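Local coordinates for probable porin (Pseudomonas aeruginosa, PDB 4FSP), which probably forms an outer-membrane channel of the OprD family, a beta-barrel porin through which small solutes are likely to pass, at residues Pro128-Pro131 and Thr132-Pro135; Tyr324-Phe328 and Ala329-Val333. One frame throughout, in Å; residues are numbered along the deposited sequence.

Two turns of very different surroundings are compared here. Interaction 1, residues 128-135, is a hairpin-like turn in the long loop after strand 119-123, and its centre lies about 6 Å from the centre of the chain, inside the barrel. Interaction 2, residues 324-333, turns strand 318-327 towards strand 336-346 in the wall; its centre is about 25 Å from that of the chain, and two detergent molecules lie on it. The two centres are 30 Å apart and the nearest atoms about 16 Å, so neither touches the other. The position of interaction 1 is consistent with a part in narrowing the pore, as inward-folded loops do in OprD channels, whereas interaction 2 belongs to the membrane-facing shell.

Interaction 1: residues Pro128-Pro131 and Thr132-Pro135; sequences PKLP and TIQP
Ile-133 runs out fully extended, CG1 anti to its own N (chi1 164°), and this carries CD1 across to Pro-128, where it rests 3.8 Å from the ring carbon CG. Its other branch, CG2, comes 4.1 Å from CB of Leu-130, so Pro-128, Leu-130 and Ile-133 make one apolar side of a hairpin-like turn. The turn is of type I, from Leu-130 to Ile-133, with Pro-131 and Thr-132 at its corners, and is closed by a single antiparallel bridge. Both backbone bonds of the pair are made: Leu-130 N gives a nearly straight bond (168°) to Ile-133 O at 2.7 Å, and Ile-133 N returns one to Leu-130 O at 2.8 Å.

The other side is polar. Gln-134 bends at chi2 (-96°) and folds back over the turn, laying OE1 over the face of the peptide joining Lys-129 to Leu-130, 3.5 Å from Leu-130 N. Lys-129 curls at its last two torsions alongside the CD-CG edge of the Pro-135 ring; NZ stops 3.6 Å from OE1 of Gln-134, near but not bonded.

Within the barrel, the apolar side packs on Phe-145 and on Asn-161 and Leu-165 of strand 158-168. His-215 of strand 210-219 meets Leu-130 and Pro-131, while Gln-134 pairs through its backbone with Asp-300, joining strand 134-135 to strand 299-300.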
loop_
_atom_site.group_PDB
_atom_site.type_symbol
_atom_site.label_atom_id
_atom_site.label_comp_id
_atom_site.label_asym_id
_atom_site.label_seq_id
_atom_site.Cartn_x
_atom_site.Cartn_y
_atom_site.Cartn_z
ATOM N N PRO A 128 -1.388 -8.774 0.198
ATOM C CA PRO A 128 -0.302 -8.533 1.163
ATOM C C PRO A 128 -0.070 -7.044 1.435
ATOM O O PRO A 128 -0.186 -6.207 0.525
ATOM C CB PRO A 128 0.930 -9.143 0.477
ATOM C CG PRO A 128 0.368 -10.074 -0.593
ATOM C CD PRO A 128 -0.912 -9.422 -1.039
ATOM N N LYS A 129 0.230 -6.718 2.688
ATOM C CA LYS A 129 0.637 -5.367 3.059
ATOM C C LYS A 129 2.040 -5.395 3.642
ATOM O O LYS A 129 2.212 -5.350 4.859
ATOM C CB LYS A 129 -0.334 -4.766 4.079
ATOM C CG LYS A 129 -1.769 -4.630 3.580
ATOM C CD LYS A 129 -2.529 -3.560 4.365
ATOM C CE LYS A 129 -1.666 -2.308 4.632
ATOM N NZ LYS A 129 -1.173 -1.607 3.403
ATOM N N LEU A 130 3.045 -5.446 2.773
ATOM C CA LEU A 130 4.439 -5.578 3.216
ATOM C C LEU A 130 5.357 -4.552 2.544
ATOM O O LEU A 130 5.039 -4.034 1.463
ATOM C CB LEU A 130 4.937 -6.997 2.911
ATOM C CG LEU A 130 4.163 -8.147 3.538
ATOM C CD1 LEU A 130 4.591 -9.451 2.870
ATOM C CD2 LEU A 130 4.431 -8.188 5.044
ATOM N N PRO A 131 6.515 -4.268 3.164
ATOM C CA PRO A 131 7.418 -3.264 2.587
ATOM C C PRO A 131 7.810 -3.586 1.148
ATOM O O PRO A 131 8.206 -2.696 0.390
ATOM C CB PRO A 131 8.662 -3.344 3.504
ATOM C CG PRO A 131 8.110 -3.784 4.834
ATOM C CD PRO A 131 6.999 -4.767 4.468
ATOM N N THR A 132 7.694 -4.855 0.774
ATOM C CA THR A 132 8.081 -5.303 -0.560
ATOM C C THR A 132 6.882 -5.479 -1.469
ATOM O O THR A 132 7.040 -5.767 -2.659
ATOM C CB THR A 132 8.778 -6.669 -0.496
ATOM O OG1 THR A 132 7.905 -7.602 0.151
ATOM C CG2 THR A 132 10.076 -6.570 0.299
ATOM N N ILE A 133 5.687 -5.357 -0.897
ATOM C CA ILE A 133 4.465 -5.469 -1.678
ATOM C C ILE A 133 3.272 -4.885 -0.922
ATOM O O ILE A 133 2.826 -5.449 0.080
ATOM C CB ILE A 133 4.220 -6.922 -2.139
ATOM C CG1 ILE A 133 2.771 -7.095 -2.614
ATOM C CG2 ILE A 133 4.592 -7.910 -1.025
ATOM C CD1 ILE A 133 2.502 -8.444 -3.253
ATOM N N GLN A 134 2.810 -3.725 -1.398
ATOM C CA GLN A 134 1.718 -2.941 -0.804
ATOM C C GLN A 134 0.601 -2.750 -1.836
ATOM O O GLN A 134 0.884 -2.423 -2.983
ATOM C CB GLN A 134 2.231 -1.541 -0.423
ATOM C CG GLN A 134 3.163 -1.503 0.757
ATOM C CD GLN A 134 2.442 -1.174 2.034
ATOM O OE1 GLN A 134 2.433 -1.960 2.996
ATOM N NE2 GLN A 134 1.827 0.002 2.062
ATOM N N PRO A 135 -0.670 -2.897 -1.420
ATOM C CA PRO A 135 -1.785 -2.749 -2.369
ATOM C C PRO A 135 -1.842 -1.356 -2.985
ATOM O O PRO A 135 -1.354 -0.387 -2.388
ATOM C CB PRO A 135 -3.026 -2.964 -1.498
ATOM C CG PRO A 135 -2.576 -2.653 -0.099
ATOM C CD PRO A 135 -1.133 -3.039 -0.026
#

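Interaction 2: residues Tyr324-Phe328 and Ala329-Val333; sequences YDCDF and APLGV. With C8E ((hydroxyethyloxy)tri(ethyloxy)octane), chain C; C8E ((hydroxyethyloxy)tri(ethyloxy)octane), chain F.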
loop_
_atom_site.group_PDB
_atom_site.type_symbol
_atom_site.label_atom_id
_atom_site.label_comp_id
_atom_site.label_asym_id
_atom_site.label_seq_id
_atom_site.Cartn_x
_atom_site.Cartn_y
_atom_site.Cartn_z
ATOM N N TYR A 324 0.752 18.682 5.386
ATOM C CA TYR A 324 -0.081 19.139 6.477
ATOM C C TYR A 324 -1.407 18.393 6.476
ATOM O O TYR A 324 -2.071 18.312 5.439
ATOM C CB TYR A 324 -0.345 20.634 6.334
ATOM C CG TYR A 324 -1.389 21.150 7.292
ATOM C CD1 TYR A 324 -1.057 21.468 8.601
ATOM C CD2 TYR A 324 -2.699 21.336 6.889
ATOM C CE1 TYR A 324 -1.999 21.948 9.488
ATOM C CE2 TYR A 324 -3.655 21.821 7.776
ATOM C CZ TYR A 324 -3.294 22.128 9.074
ATOM O OH TYR A 324 -4.224 22.606 9.973
ATOM N N ASP A 325 -1.791 17.854 7.633
ATOM C CA ASP A 325 -3.115 17.249 7.803
ATOM C C ASP A 325 -3.912 18.014 8.839
ATOM O O ASP A 325 -3.346 18.540 9.801
ATOM C CB ASP A 325 -3.010 15.799 8.270
ATOM C CG ASP A 325 -2.352 14.906 7.250
ATOM O OD1 ASP A 325 -1.097 14.901 7.166
ATOM O OD2 ASP A 325 -3.091 14.203 6.533
ATOM N N CYS A 326 -5.226 18.062 8.645
ATOM C CA CYS A 326 -6.130 18.644 9.631
ATOM C C CYS A 326 -7.422 17.850 9.759
ATOM O O CYS A 326 -8.089 17.570 8.761
ATOM C CB CYS A 326 -6.452 20.099 9.290
ATOM S SG CYS A 326 -7.519 20.897 10.511
ATOM N N ASP A 327 -7.757 17.479 10.994
ATOM C CA ASP A 327 -9.034 16.852 11.318
ATOM C C ASP A 327 -9.907 17.936 11.928
ATOM O O ASP A 327 -9.526 18.564 12.917
ATOM C CB ASP A 327 -8.830 15.726 12.335
ATOM C CG ASP A 327 -10.085 14.881 12.550
ATOM O OD1 ASP A 327 -11.189 15.320 12.175
ATOM O OD2 ASP A 327 -9.969 13.767 13.104
ATOM N N PHE A 328 -11.076 18.176 11.347
ATOM C CA PHE A 328 -11.928 19.231 11.871
ATOM C C PHE A 328 -12.841 18.700 12.968
ATOM O O PHE A 328 -13.725 19.405 13.444
ATOM C CB PHE A 328 -12.707 19.917 10.742
ATOM C CG PHE A 328 -11.819 20.581 9.727
ATOM C CD1 PHE A 328 -11.291 21.843 9.966
ATOM C CD2 PHE A 328 -11.485 19.936 8.544
ATOM C CE1 PHE A 328 -10.453 22.456 9.038
ATOM C CE2 PHE A 328 -10.648 20.545 7.609
ATOM C CZ PHE A 328 -10.132 21.810 7.859
ATOM N N ALA A 329 -12.602 17.461 13.386
ATOM C CA ALA A 329 -13.432 16.847 14.421
ATOM C C ALA A 329 -13.298 17.523 15.793
ATOM O O ALA A 329 -14.268 18.113 16.280
ATOM C CB ALA A 329 -13.202 15.326 14.507
ATOM N N PRO A 330 -12.097 17.487 16.413
ATOM C CA PRO A 330 -12.056 18.108 17.741
ATOM C C PRO A 330 -12.045 19.630 17.648
ATOM O O PRO A 330 -11.623 20.302 18.587
ATOM C CB PRO A 330 -10.735 17.598 18.319
ATOM C CG PRO A 330 -9.860 17.430 17.132
ATOM C CD PRO A 330 -10.760 17.024 15.988
ATOM N N LEU A 331 -12.506 20.157 16.520
ATOM C CA LEU A 331 -12.603 21.590 16.317
ATOM C C LEU A 331 -14.052 21.974 16.044
ATOM O O LEU A 331 -14.416 23.143 16.128
ATOM C CB LEU A 331 -11.694 22.010 15.165
ATOM C CG LEU A 331 -10.243 21.547 15.351
ATOM C CD1 LEU A 331 -9.407 21.799 14.103
ATOM C CD2 LEU A 331 -9.611 22.216 16.565
ATOM N N GLY A 332 -14.877 20.979 15.729
ATOM C CA GLY A 332 -16.306 21.199 15.586
ATOM C C GLY A 332 -17.004 20.411 14.491
ATOM O O GLY A 332 -18.209 20.184 14.568
ATOM N N VAL A 333 -16.255 19.993 13.472
ATOM C CA VAL A 333 -16.837 19.360 12.285
ATOM C C VAL A 333 -16.340 17.923 12.079
ATOM O O VAL A 333 -15.502 17.661 11.205
ATOM C CB VAL A 333 -16.524 20.187 11.021
ATOM C CG1 VAL A 333 -17.496 19.855 9.903
ATOM C CG2 VAL A 333 -16.569 21.679 11.335
HETATM C C1 C8E C . -1.623 24.750 4.243
HETATM C C2 C8E C . -0.933 25.019 5.578
HETATM C C3 C8E C . -1.959 25.269 6.680
HETATM C C4 C8E C . -1.306 25.412 8.054
HETATM C C5 C8E C . -2.317 25.793 9.140
HETATM C C6 C8E C . -1.670 25.638 10.509
HETATM C C7 C8E C . -2.470 26.213 11.675
HETATM C C8 C8E C . -1.639 26.009 12.940
HETATM O O9 C8E C . -2.007 26.854 14.011
HETATM C C10 C8E C . -2.634 26.140 15.052
HETATM C C11 C8E C . -1.637 25.841 16.169
HETATM O O12 C8E C . -2.079 24.709 16.891
HETATM C C7 C8E F . -11.251 23.738 2.754
HETATM C C8 C8E F . -11.152 23.581 4.268
HETATM O O9 C8E F . -12.056 24.432 4.956
HETATM C C10 C8E F . -12.959 23.724 5.782
HETATM C C11 C8E F . -12.897 24.280 7.205
HETATM O O12 C8E F . -14.086 24.933 7.606
HETATM C C13 C8E F . -14.438 24.664 8.953
HETATM C C14 C8E F . -15.881 25.075 9.248
HETATM O O15 C8E F . -15.902 26.100 10.225
HETATM C C16 C8E F . -17.185 26.500 10.681
HETATM C C17 C8E F . -18.129 25.316 10.867
HETATM O O18 C8E F . -18.060 24.880 12.206
HETATM C C19 C8E F . -18.889 25.642 13.056
HETATM C C20 C8E F . -19.748 24.701 13.892
#
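Phe-328 O draws in three successive backbone N-H groups, those of Leu-331, Gly-332 and Val-333. The firm bond is from Val-333 N at 2.6 Å; the one from Gly-332 N is weak, and that from Leu-331 N is long, weak and less certain. Gly-332 N also bonds Ala-329 O, which completes the bond pair of a Schellman motif, here in the turn linking barrel strands 318-327 and 336-346. Gly-332 takes a positive phi (143°), at which a beta carbon would run into the preceding carbonyl oxygen. The topology makes this one of the short, probably periplasmic, turns of the porin.

An Asx turn starts the bend. Asp-327 has CG anti to its backbone N (chi1 -171°), and OD1 receives Ala-329 N at 2.8 Å, from above the carboxylate plane. That bond ties the last strand residue to the turn just as the chain leaves the strand.

The Phe-328 ring is sandwiched. SG of Cys-326 lies 3.6 Å above one face, toward the rim, and on the opposite face C11 of one C8E detergent (chain F) comes 3.6 Å from CE1. The same detergent continues to Val-333, whose CB also packs on CB of Phe-328. Farther back along the strand, the octyl chain of the second C8E (chain C) runs over a face of Tyr-324, with C4 3.8 Å above the ring plane, and the Tyr-324 hydroxyl is hydrogen-bonded to Gln-278. Both aromatics thus meet detergent on the lipid-facing surface, while Phe-328 also rests on Leu-336 and Leu-338 of the next strand. Leu-331 folds back over the strand end, its CD1 3.4 Å from Asp-327 O and 4.2 Å from Cys-326 SG.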